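C381 turret protein (Sulfolobus turreted icosahedral virus, PDB 4IND) probably builds the turrets of the virus capsid, assembling as a pentamer of chains that each fold into three jelly rolls. Local coordinates at residues Y168-M182 / L227-F241. Numbering follows the deposited sequence.
Sequences YISFRLRKGTYAIKM and LVYLKITGDYEDVKF. With 2HP (dihydrogenphosphate ion), chain V; 2HP (dihydrogenphosphate ion), chain U; 2HP (dihydrogenphosphate ion), chain B; 2HP (dihydrogenphosphate ion), chain Y.
Strands 168-172 and 238-241 pair antiparallel from I169-F241 to R172-D238, strands 176-182 and 227-232 from G176-I232 to K181-L227, with a register shift of two between them. The two pairs lie in different sheets of the second jelly roll. Where the segments cross between sheets, L173 N bonds E237 O (2.8 Å).

The buried side chains of both pairs fill the sandwich. L173 CD1 lies 3.8 Å from V239 CG2 and over one face of the Y178 ring, toward its rim. I232 CG1 reaches the same ring at CD2, the side chains at about a right angle. I180 CD1 meets L230 CD1 at 3.8 Å. In one of its two conformers M182 bends at chi3 (53°), and SD stands over the face of the F241 ring, 4.6 Å from its centroid, a Met-aromatic contact. I169 CG1 touches the edge of that ring at CD2. Y178 OH donates to R174 O from above the carbonyl plane (2.7 Å).

R172 and E237 lie side by side, their planar groups 76° apart, the aliphatic part of R172 along E237. R172 NE is 4.2 Å from E237 OE1, which lies well out of the guanidinium plane, so any charge attraction is long-range. R172 NH2 donates to O1 of one dihydrogenphosphate ion at 3.2 Å, and NH1 forms a salt bridge with E125. E237 N donates to O2 of another (2.7 Å), which R154 of a neighbouring subunit also binds.

Backbone bonds thus hold each strand pair together, apolar side chains pack between the sheets, and charged groups at the margin gather anions between domains and subunits.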
loop_
_atom_site.group_PDB
_atom_site.type_symbol
_atom_site.label_atom_id
_atom_site.label_comp_id
_atom_site.label_asym_id
_atom_site.label_seq_id
_atom_site.Cartn_x
_atom_site.Cartn_y
_atom_site.Cartn_z
ATOM N N TYR A 168 7.830 -7.669 -32.333
ATOM C CA TYR A 168 6.813 -7.369 -31.338
ATOM C C TYR A 168 7.340 -7.695 -29.971
ATOM O O TYR A 168 8.109 -8.635 -29.806
ATOM C CB TYR A 168 5.569 -8.241 -31.571
ATOM C CG TYR A 168 4.885 -8.017 -32.894
ATOM C CD1 TYR A 168 4.031 -6.950 -33.085
ATOM C CD2 TYR A 168 5.099 -8.888 -33.956
ATOM C CE1 TYR A 168 3.409 -6.745 -34.301
ATOM C CE2 TYR A 168 4.481 -8.698 -35.169
ATOM C CZ TYR A 168 3.640 -7.620 -35.336
ATOM O OH TYR A 168 3.020 -7.423 -36.542
ATOM N N ILE A 169 6.903 -6.924 -28.982
ATOM C CA ILE A 169 7.098 -7.298 -27.589
ATOM C C ILE A 169 5.749 -7.061 -26.911
ATOM O O ILE A 169 5.155 -6.016 -27.080
ATOM C CB ILE A 169 8.181 -6.447 -26.915
ATOM C CG1 ILE A 169 9.486 -6.531 -27.708
ATOM C CG2 ILE A 169 8.403 -6.907 -25.466
ATOM C CD1 ILE A 169 10.627 -5.697 -27.138
ATOM N N SER A 170 5.237 -8.056 -26.196
ATOM C CA SER A 170 4.002 -7.852 -25.436
ATOM C C SER A 170 4.261 -8.112 -23.962
ATOM O O SER A 170 5.130 -8.905 -23.616
ATOM C CB SER A 170 2.906 -8.807 -25.916
ATOM O OG SER A 170 2.568 -8.549 -27.258
ATOM N N PHE A 171 3.481 -7.472 -23.096
ATOM C CA PHE A 171 3.556 -7.756 -21.666
ATOM C C PHE A 171 2.265 -7.314 -20.984
ATOM O O PHE A 171 1.529 -6.501 -21.525
ATOM C CB PHE A 171 4.802 -7.106 -21.037
ATOM C CG PHE A 171 5.087 -5.716 -21.529
ATOM C CD1 PHE A 171 4.495 -4.611 -20.932
ATOM C CD2 PHE A 171 5.962 -5.509 -22.578
ATOM C CE1 PHE A 171 4.759 -3.323 -21.384
ATOM C CE2 PHE A 171 6.235 -4.222 -23.035
ATOM C CZ PHE A 171 5.632 -3.126 -22.438
ATOM N N ARG A 172 1.978 -7.880 -19.820
ATOM C CA ARG A 172 0.781 -7.517 -19.058
ATOM C C ARG A 172 1.190 -6.554 -17.965
ATOM O O ARG A 172 2.167 -6.798 -17.264
ATOM C CB ARG A 172 0.149 -8.761 -18.403
ATOM C CG ARG A 172 -1.087 -8.438 -17.589
ATOM C CD ARG A 172 -1.338 -9.380 -16.414
ATOM N NE ARG A 172 -0.361 -9.209 -15.337
ATOM C CZ ARG A 172 -0.366 -9.948 -14.226
ATOM N NH1 ARG A 172 -1.281 -10.906 -14.067
ATOM N NH2 ARG A 172 0.544 -9.760 -13.278
ATOM N N LEU A 173 0.452 -5.458 -17.812
ATOM C CA LEU A 173 0.697 -4.523 -16.713
ATOM C C LEU A 173 -0.544 -4.434 -15.856
ATOM O O LEU A 173 -1.638 -4.234 -16.382
ATOM C CB LEU A 173 1.025 -3.132 -17.250
ATOM C CG LEU A 173 2.232 -3.023 -18.168
ATOM C CD1 LEU A 173 2.411 -1.572 -18.618
ATOM C CD2 LEU A 173 3.485 -3.514 -17.452
ATOM N N ARG A 174 -0.398 -4.571 -14.543
ATOM C CA ARG A 174 -1.563 -4.428 -13.680
ATOM C C ARG A 174 -1.789 -2.934 -13.492
ATOM O O ARG A 174 -0.990 -2.130 -13.957
ATOM C CB ARG A 174 -1.313 -5.092 -12.339
ATOM C CG ARG A 174 -0.105 -4.507 -11.640
ATOM C CD ARG A 174 -0.141 -4.779 -10.161
ATOM N NE ARG A 174 1.039 -4.229 -9.518
ATOM C CZ ARG A 174 2.175 -4.893 -9.318
ATOM N NH1 ARG A 174 2.303 -6.165 -9.700
ATOM N NH2 ARG A 174 3.187 -4.273 -8.722
ATOM N N LYS A 175 -2.848 -2.567 -12.794
ATOM C CA LYS A 175 -3.207 -1.158 -12.646
ATOM C C LYS A 175 -2.042 -0.312 -12.160
ATOM O O LYS A 175 -1.250 -0.720 -11.306
ATOM C CB LYS A 175 -4.415 -0.984 -11.708
ATOM C CG LYS A 175 -4.150 -1.330 -10.246
ATOM C CD LYS A 175 -5.465 -1.344 -9.440
ATOM C CE LYS A 175 -5.221 -1.556 -7.949
ATOM N NZ LYS A 175 -4.562 -0.356 -7.341
ATOM N N GLY A 176 -1.943 0.887 -12.717
ATOM C CA GLY A 176 -0.858 1.796 -12.379
ATOM C C GLY A 176 -0.576 2.709 -13.553
ATOM O O GLY A 176 -1.217 2.601 -14.592
ATOM N N THR A 177 0.357 3.637 -13.380
ATOM C CA THR A 177 0.867 4.399 -14.503
ATOM C C THR A 177 2.312 3.999 -14.696
ATOM O O THR A 177 3.049 3.818 -13.721
ATOM C CB THR A 177 0.751 5.913 -14.233
ATOM O OG1 THR A 177 -0.633 6.247 -14.048
ATOM C CG2 THR A 177 1.321 6.717 -15.410
ATOM N N TYR A 178 2.714 3.821 -15.951
ATOM C CA TYR A 178 4.045 3.327 -16.253
ATOM C C TYR A 178 4.789 4.177 -17.254
ATOM O O TYR A 178 4.199 4.743 -18.173
ATOM C CB TYR A 178 3.947 1.931 -16.838
ATOM C CG TYR A 178 3.331 0.907 -15.916
ATOM C CD1 TYR A 178 4.125 0.028 -15.196
ATOM C CD2 TYR A 178 1.955 0.818 -15.769
ATOM C CE1 TYR A 178 3.562 -0.938 -14.355
ATOM C CE2 TYR A 178 1.378 -0.145 -14.931
ATOM C CZ TYR A 178 2.184 -1.003 -14.226
ATOM O OH TYR A 178 1.628 -1.967 -13.410
ATOM N N ALA A 179 6.100 4.239 -17.084
ATOM C CA ALA A 179 6.976 4.819 -18.094
ATOM C C ALA A 179 7.512 3.667 -18.929
ATOM O O ALA A 179 7.900 2.630 -18.389
ATOM C CB ALA A 179 8.106 5.582 -17.455
ATOM N N ILE A 180 7.522 3.840 -20.248
ATOM C CA ILE A 180 8.202 2.894 -21.121
ATOM C C ILE A 180 9.297 3.679 -21.829
ATOM O O ILE A 180 9.011 4.609 -22.583
ATOM C CB ILE A 180 7.253 2.313 -22.147
ATOM C CG1 ILE A 180 6.170 1.497 -21.439
ATOM C CG2 ILE A 180 8.020 1.442 -23.137
ATOM C CD1 ILE A 180 5.043 1.057 -22.367
ATOM N N LYS A 181 10.544 3.333 -21.533
ATOM C CA LYS A 181 11.686 4.052 -22.055
ATOM C C LYS A 181 12.453 3.119 -22.985
ATOM O O LYS A 181 12.746 1.962 -22.639
ATOM C CB LYS A 181 12.588 4.553 -20.915
ATOM C CG LYS A 181 13.736 5.449 -21.380
ATOM C CD LYS A 181 14.722 5.751 -20.248
ATOM C CE LYS A 181 14.053 6.526 -19.107
ATOM N NZ LYS A 181 15.063 6.907 -18.059
ATOM N N MET A 182 12.772 3.609 -24.175
ATOM C CA MET A 182 13.539 2.809 -25.110
ATOM C C MET A 182 14.702 3.592 -25.709
ATOM O O MET A 182 14.535 4.321 -26.686
ATOM C CB MET A 182 12.610 2.240 -26.188
ATOM C CG MET A 182 11.458 1.447 -25.595
ATOM S SD MET A 182 10.063 1.210 -26.702
ATOM C CE MET A 182 10.896 0.533 -28.137
ATOM N N LEU A 227 10.429 7.889 -24.806
ATOM C CA LEU A 227 9.921 7.847 -23.440
ATOM C C LEU A 227 8.463 8.225 -23.508
ATOM O O LEU A 227 8.120 9.382 -23.781
ATOM C CB LEU A 227 10.679 8.839 -22.546
ATOM C CG LEU A 227 10.151 8.978 -21.112
ATOM C CD1 LEU A 227 10.015 7.601 -20.465
ATOM C CD2 LEU A 227 11.038 9.869 -20.266
ATOM N N VAL A 228 7.603 7.248 -23.290
ATOM C CA VAL A 228 6.163 7.486 -23.274
ATOM C C VAL A 228 5.559 6.896 -22.002
ATOM O O VAL A 228 6.237 6.200 -21.269
ATOM C CB VAL A 228 5.476 6.902 -24.519
ATOM C CG1 VAL A 228 6.034 7.550 -25.770
ATOM C CG2 VAL A 228 5.668 5.395 -24.568
ATOM N N TYR A 229 4.299 7.209 -21.730
ATOM C CA TYR A 229 3.697 6.783 -20.481
ATOM C C TYR A 229 2.323 6.199 -20.761
ATOM O O TYR A 229 1.608 6.691 -21.623
ATOM C CB TYR A 229 3.574 7.984 -19.527
ATOM C CG TYR A 229 4.863 8.724 -19.252
ATOM C CD1 TYR A 229 5.683 8.369 -18.193
ATOM C CD2 TYR A 229 5.248 9.796 -20.034
ATOM C CE1 TYR A 229 6.863 9.075 -17.922
ATOM C CE2 TYR A 229 6.427 10.493 -19.778
ATOM C CZ TYR A 229 7.229 10.114 -18.724
ATOM O OH TYR A 229 8.393 10.786 -18.454
ATOM N N LEU A 230 1.949 5.162 -20.018
ATOM C CA LEU A 230 0.629 4.558 -20.138
ATOM C C LEU A 230 -0.059 4.610 -18.807
ATOM O O LEU A 230 0.511 4.173 -17.805
ATOM C CB LEU A 230 0.750 3.066 -20.503
ATOM C CG LEU A 230 1.298 2.692 -21.857
ATOM C CD1 LEU A 230 1.312 1.151 -21.990
ATOM C CD2 LEU A 230 0.406 3.302 -22.892
ATOM N N LYS A 231 -1.284 5.115 -18.787
ATOM C CA LYS A 231 -2.096 4.956 -17.592
ATOM C C LYS A 231 -2.933 3.686 -17.700
ATOM O O LYS A 231 -3.887 3.612 -18.477
ATOM C CB LYS A 231 -2.990 6.162 -17.345
ATOM C CG LYS A 231 -3.838 5.969 -16.074
ATOM C CD LYS A 231 -4.730 7.159 -15.746
ATOM C CE LYS A 231 -5.424 6.881 -14.418
ATOM N NZ LYS A 231 -6.330 7.968 -14.000
ATOM N N ILE A 232 -2.555 2.665 -16.946
ATOM C CA ILE A 232 -3.313 1.420 -16.960
ATOM C C ILE A 232 -4.369 1.499 -15.865
ATOM O O ILE A 232 -4.060 1.356 -14.691
ATOM C CB ILE A 232 -2.402 0.211 -16.719
ATOM C CG1 ILE A 232 -1.263 0.194 -17.756
ATOM C CG2 ILE A 232 -3.219 -1.104 -16.754
ATOM C CD1 ILE A 232 -1.760 -0.040 -19.202
ATOM N N THR A 233 -5.605 1.772 -16.254
ATOM C CA THR A 233 -6.719 1.767 -15.304
ATOM C C THR A 233 -6.808 0.380 -14.673
ATOM O O THR A 233 -7.055 0.238 -13.476
ATOM C CB THR A 233 -8.024 2.069 -16.017
ATOM O OG1 THR A 233 -7.975 3.403 -16.526
ATOM C CG2 THR A 233 -9.220 1.924 -15.071
ATOM N N GLY A 234 -6.588 -0.640 -15.488
ATOM C CA GLY A 234 -6.690 -2.009 -15.017
ATOM C C GLY A 234 -7.634 -2.888 -15.807
ATOM O O GLY A 234 -7.587 -4.125 -15.685
ATOM N N ASP A 235 -8.504 -2.280 -16.619
ATOM C CA ASP A 235 -9.437 -3.081 -17.398
ATOM C C ASP A 235 -8.845 -3.517 -18.737
ATOM O O ASP A 235 -9.384 -4.395 -19.397
ATOM C CB ASP A 235 -10.835 -2.429 -17.553
ATOM C CG ASP A 235 -10.776 -0.962 -18.013
ATOM O OD1 ASP A 235 -9.687 -0.345 -18.015
ATOM O OD2 ASP A 235 -11.843 -0.413 -18.363
ATOM N N TYR A 236 -7.723 -2.915 -19.113
ATOM C CA TYR A 236 -6.968 -3.334 -20.290
ATOM C C TYR A 236 -5.511 -3.415 -19.905
ATOM O O TYR A 236 -4.854 -2.406 -19.741
ATOM C CB TYR A 236 -7.185 -2.346 -21.447
ATOM C CG TYR A 236 -8.601 -2.390 -21.960
ATOM C CD1 TYR A 236 -8.964 -3.264 -22.972
ATOM C CD2 TYR A 236 -9.586 -1.602 -21.390
ATOM C CE1 TYR A 236 -10.259 -3.333 -23.418
ATOM C CE2 TYR A 236 -10.902 -1.659 -21.838
ATOM C CZ TYR A 236 -11.228 -2.529 -22.850
ATOM O OH TYR A 236 -12.529 -2.602 -23.299
ATOM N N GLU A 237 -4.998 -4.629 -19.740
ATOM C CA GLU A 237 -3.685 -4.774 -19.132
ATOM C C GLU A 237 -2.632 -5.253 -20.112
ATOM O O GLU A 237 -1.450 -5.163 -19.827
ATOM C CB GLU A 237 -3.758 -5.719 -17.921
ATOM C CG GLU A 237 -4.749 -5.226 -16.873
ATOM C CD GLU A 237 -4.720 -6.002 -15.560
ATOM O OE1 GLU A 237 -3.867 -6.894 -15.395
ATOM O OE2 GLU A 237 -5.586 -5.724 -14.691
ATOM N N ASP A 238 -3.061 -5.786 -21.248
ATOM C CA ASP A 238 -2.088 -6.325 -22.195
ATOM C C ASP A 238 -1.565 -5.234 -23.127
ATOM O O ASP A 238 -2.312 -4.588 -23.865
ATOM C CB ASP A 238 -2.647 -7.533 -22.949
ATOM C CG ASP A 238 -2.730 -8.796 -22.064
ATOM O OD1 ASP A 238 -1.677 -9.338 -21.646
ATOM O OD2 ASP A 238 -3.853 -9.249 -21.782
ATOM N N VAL A 239 -0.271 -5.004 -23.038
ATOM C CA VAL A 239 0.381 -3.934 -23.802
ATOM C C VAL A 239 1.153 -4.568 -24.955
ATOM O O VAL A 239 1.785 -5.613 -24.785
ATOM C CB VAL A 239 1.317 -3.130 -22.906
ATOM C CG1 VAL A 239 2.048 -2.042 -23.705
ATOM C CG2 VAL A 239 0.533 -2.519 -21.744
ATOM N N LYS A 240 1.095 -3.943 -26.125
ATOM C CA LYS A 240 1.818 -4.469 -27.292
ATOM C C LYS A 240 2.717 -3.416 -27.929
ATOM O O LYS A 240 2.262 -2.326 -28.282
ATOM C CB LYS A 240 0.816 -4.992 -28.307
ATOM C CG LYS A 240 1.444 -5.636 -29.518
ATOM C CD LYS A 240 0.355 -6.156 -30.439
ATOM C CE LYS A 240 0.924 -6.661 -31.743
ATOM N NZ LYS A 240 -0.165 -7.067 -32.683
ATOM N N PHE A 241 4.000 -3.739 -28.060
ATOM C CA PHE A 241 4.933 -2.871 -28.771
ATOM C C PHE A 241 5.186 -3.502 -30.139
ATOM O O PHE A 241 5.429 -4.701 -30.228
ATOM C CB PHE A 241 6.234 -2.747 -27.992
ATOM C CG PHE A 241 7.394 -2.308 -28.837
ATOM C CD1 PHE A 241 7.441 -1.025 -29.355
ATOM C CD2 PHE A 241 8.430 -3.188 -29.124
ATOM C CE1 PHE A 241 8.503 -0.614 -30.141
ATOM C CE2 PHE A 241 9.506 -2.790 -29.902
ATOM C CZ PHE A 241 9.539 -1.493 -30.425
HETATM P P 2HP V . -6.722 -7.218 -21.753
HETATM O O1 2HP V . -6.406 -6.003 -22.674
HETATM O O2 2HP V . -6.108 -7.050 -20.399
HETATM O O3 2HP V . -5.979 -8.407 -22.255
HETATM O O4 2HP V . -8.232 -7.564 -21.661
HETATM P P 2HP U . 4.224 -9.099 -12.144
HETATM O O1 2HP U . 3.249 -8.110 -12.731
HETATM O O2 2HP U . 3.515 -10.388 -12.420
HETATM O O3 2HP U . 4.366 -8.819 -10.614
HETATM O O4 2HP U . 5.609 -9.138 -12.864
HETATM P P 2HP B . -4.899 11.194 -13.358
HETATM O O1 2HP B . -4.673 12.595 -13.840
HETATM O O2 2HP B . -3.833 10.417 -14.077
HETATM O O3 2HP B . -6.343 10.732 -13.755
HETATM O O4 2HP B . -4.644 11.066 -11.828
HETATM P P 2HP Y . 17.448 5.330 -15.524
HETATM O O1 2HP Y . 17.402 6.886 -15.605
HETATM O O2 2HP Y . 16.658 4.825 -14.357
HETATM O O3 2HP Y . 18.822 4.852 -15.204
HETATM O O4 2HP Y . 16.918 4.739 -16.860
HETATM O O HOH W 1 -4.857 -4.475 -11.860
#